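Local coordinates for cellulose-binding protein (Saccharophagus degradans, PDB 2YHG) that may bind polysaccharide and may hydrolyse glycosidic bonds, its nucleoside hydrolase-like part being joined here to a C-terminal domain, at residues Glu44-Val48 with Val233-Arg237. Residues are numbered along the deposited sequence; the frame is centred on the assembly and turned at random.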
ATOM      1  N   GLU A  44     -10.881   3.298 -11.177  1.00  6.46           N
ATOM      2  CA  GLU A  44     -11.052   4.735 -11.074  1.00  6.76           C
ATOM      3  C   GLU A  44     -11.179   5.183  -9.629  1.00  7.15           C
ATOM      4  O   GLU A  44     -10.556   6.169  -9.200  1.00  7.45           O
ATOM      5  CB  GLU A  44     -12.254   5.158 -11.891  1.00  7.08           C
ATOM      6  CG  GLU A  44     -12.130   4.909 -13.375  1.00  7.63           C
ATOM      7  CD  GLU A  44     -13.495   4.836 -14.015  1.00  7.98           C
ATOM      8  OE1 GLU A  44     -14.206   5.862 -14.021  1.00  9.29           O
ATOM      9  OE2 GLU A  44     -13.887   3.743 -14.461  1.00  8.49           O
ATOM     10  N   GLN A  45     -12.021   4.487  -8.878  1.00  6.42           N
ATOM     11  CA  GLN A  45     -12.185   4.747  -7.472  1.00  6.64           C
ATOM     12  C   GLN A  45     -10.841   4.716  -6.746  1.00  6.66           C
ATOM     13  O   GLN A  45     -10.525   5.595  -5.939  1.00  7.16           O
ATOM     14  CB  GLN A  45     -13.089   3.691  -6.853  1.00  6.67           C
ATOM     15  CG  GLN A  45     -14.523   3.629  -7.379  1.00  6.79           C
ATOM     16  CD  GLN A  45     -15.297   2.489  -6.750  1.00  7.61           C
ATOM     17  OE1 GLN A  45     -14.727   1.454  -6.377  1.00  7.77           O
ATOM     18  NE2 GLN A  45     -16.619   2.669  -6.567  1.00  8.78           N
ATOM     19  N   SER A  46     -10.087   3.653  -6.977  1.00  6.16           N
ATOM     20  CA  SER A  46      -8.813   3.470  -6.313  1.00  6.71           C
ATOM     21  C   SER A  46      -7.849   4.597  -6.635  1.00  6.78           C
ATOM     22  O   SER A  46      -7.128   5.049  -5.739  1.00  6.74           O
ATOM     23  CB  SER A  46      -8.213   2.121  -6.724  1.00  6.70           C
ATOM     24  OG  SER A  46      -8.974   1.025  -6.198  1.00  6.72           O
ATOM     25  N   LEU A  47      -7.791   5.027  -7.899  1.00  6.44           N
ATOM     26  CA  LEU A  47      -6.877   6.100  -8.235  1.00  6.59           C
ATOM     27  C   LEU A  47      -7.259   7.391  -7.515  1.00  6.71           C
ATOM     28  O   LEU A  47      -6.371   8.112  -7.058  1.00  7.46           O
ATOM     29  CB  LEU A  47      -6.782   6.284  -9.733  1.00  7.29           C
ATOM     30  CG  LEU A  47      -5.773   7.362 -10.161  1.00  8.34           C
ATOM     31  CD1 LEU A  47      -4.372   7.085  -9.624  1.00  9.49           C
ATOM     32  CD2 LEU A  47      -5.771   7.511 -11.689  1.00  9.79           C
ATOM     33  N   VAL A  48      -8.552   7.687  -7.394  1.00  7.04           N
ATOM     34  CA  VAL A  48      -8.953   8.880  -6.651  1.00  7.41           C
ATOM     35  C   VAL A  48      -8.448   8.817  -5.210  1.00  7.46           C
ATOM     36  O   VAL A  48      -7.881   9.793  -4.708  1.00  7.98           O
ATOM     37  CB  VAL A  48     -10.479   9.069  -6.722  1.00  7.74           C
ATOM     38  CG1 VAL A  48     -10.918  10.165  -5.723  1.00  9.11           C
ATOM     39  CG2 VAL A  48     -10.912   9.432  -8.157  1.00  8.98           C
ATOM     40  N   VAL A 233     -15.342  12.367 -10.257  1.00  9.85           N
ATOM     41  CA  VAL A 233     -14.731  11.311 -11.068  1.00  9.71           C
ATOM     42  C   VAL A 233     -14.538   9.996 -10.290  1.00  9.30           C
ATOM     43  O   VAL A 233     -13.866   9.080 -10.774  1.00  9.47           O
ATOM     44  CB  VAL A 233     -13.401  11.783 -11.717  1.00 10.11           C
ATOM     45  CG1 VAL A 233     -13.638  12.943 -12.667  1.00 12.01           C
ATOM     46  CG2 VAL A 233     -12.365  12.125 -10.680  1.00 10.60           C
ATOM     47  N   TYR A 234     -15.160   9.893  -9.120  1.00  8.50           N
ATOM     48  CA  TYR A 234     -15.197   8.647  -8.337  1.00  8.06           C
ATOM     49  C   TYR A 234     -16.499   7.945  -8.684  1.00  7.92           C
ATOM     50  O   TYR A 234     -17.562   8.381  -8.249  1.00  8.37           O
ATOM     51  CB  TYR A 234     -15.113   8.969  -6.849  1.00  8.41           C
ATOM     52  CG  TYR A 234     -14.972   7.747  -5.971  1.00  7.94           C
ATOM     53  CD1 TYR A 234     -16.040   6.935  -5.699  1.00  7.92           C
ATOM     54  CD2 TYR A 234     -13.749   7.395  -5.374  1.00  8.08           C
ATOM     55  CE1 TYR A 234     -15.936   5.786  -4.937  1.00  7.74           C
ATOM     56  CE2 TYR A 234     -13.624   6.237  -4.589  1.00  8.03           C
ATOM     57  CZ  TYR A 234     -14.714   5.445  -4.378  1.00  7.23           C
ATOM     58  OH  TYR A 234     -14.651   4.286  -3.675  1.00  8.05           O
ATOM     59  N   PRO A 235     -16.474   6.883  -9.485  1.00  7.54           N
ATOM     60  CA  PRO A 235     -17.737   6.304  -9.954  1.00  7.83           C
ATOM     61  C   PRO A 235     -18.360   5.390  -8.901  1.00  6.79           C
ATOM     62  O   PRO A 235     -17.666   4.943  -7.980  1.00  8.36           O
ATOM     63  CB  PRO A 235     -17.307   5.486 -11.156  1.00  7.70           C
ATOM     64  CG  PRO A 235     -15.893   5.045 -10.802  1.00  9.73           C
ATOM     65  CD  PRO A 235     -15.311   6.245 -10.128  1.00  8.22           C
ATOM     66  N   ASN A 236     -19.641   5.092  -9.067  1.00  7.65           N
ATOM     67  CA  ASN A 236     -20.286   4.088  -8.253  1.00  7.69           C
ATOM     68  C   ASN A 236     -19.656   2.717  -8.483  1.00  8.24           C
ATOM     69  O   ASN A 236     -19.142   2.391  -9.553  1.00  8.52           O
ATOM     70  CB  ASN A 236     -21.767   4.006  -8.610  1.00  7.89           C
ATOM     71  CG  ASN A 236     -22.568   5.146  -8.072  1.00  8.56           C
ATOM     72  OD1 ASN A 236     -22.129   5.906  -7.217  1.00 10.03           O
ATOM     73  ND2 ASN A 236     -23.804   5.231  -8.519  1.00 10.09           N
ATOM     74  N   ARG A 237     -19.763   1.904  -7.442  1.00  8.30           N
ATOM     75  CA  ARG A 237     -19.483   0.485  -7.503  1.00  9.22           C
ATOM     76  C   ARG A 237     -20.335  -0.241  -8.539  1.00  9.60           C
ATOM     77  O   ARG A 237     -21.525  -0.009  -8.648  1.00  9.90           O
ATOM     78  CB  ARG A 237     -19.806  -0.090  -6.123  1.00  9.48           C
ATOM     79  CG  ARG A 237     -19.560  -1.557  -5.967  1.00  9.73           C
ATOM     80  CD  ARG A 237     -19.975  -2.015  -4.603  1.00  9.40           C
ATOM     81  NE  ARG A 237     -21.388  -1.781  -4.310  1.00 10.43           N
ATOM     82  CZ  ARG A 237     -22.379  -2.486  -4.838  1.00 12.04           C
ATOM     83  NH1 ARG A 237     -22.132  -3.631  -5.485  1.00 14.39           N
ATOM     84  NH2 ARG A 237     -23.629  -2.113  -4.634  1.00 16.40           N
TER
HETATM   85  O   HOH W   1     -13.347   8.351 -13.410  1.00 10.19           O
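With CG of Q45 beside its backbone N (chi1 -63°) and the chain extended beyond it, and with the ring of Y234 swung anti to its own N (chi1 -173°), the glutamine passes obliquely over one face of the tyrosine, its CG offset toward the rim. That CG makes a CH-pi contact 3.7 Å from the ring centroid, and the amide plane is tilted 24° from the ring plane. At the ring's rim, Q45 NE2 donates to P235 O at 2.9 Å, nearly in the glutamine's amide plane, while OE1 accepts from the backbone N of E242, fixing the amide's rotation; the E242 carboxylate is hydrogen-bonded to the Y234 hydroxyl. The helix concerned, 42-52, follows strand 30-35, an interior strand of the parallel sheet in the nucleoside hydrolase-like domain, and the loop after helix 228-232 lies across its first turns, just past D43, a calcium ligand. One turn along from E44, V48 meets the tyrosine's edge, its CB 3.9 Å from Y234 CD2, and its CG2 touches V233 CG2 at 4.0 Å. E44 packs CB against P235 CD at 3.7 Å; a water donates to its OE1 (2.7 Å) and to V233 O (2.8 Å), bridging carboxylate and loop backbone.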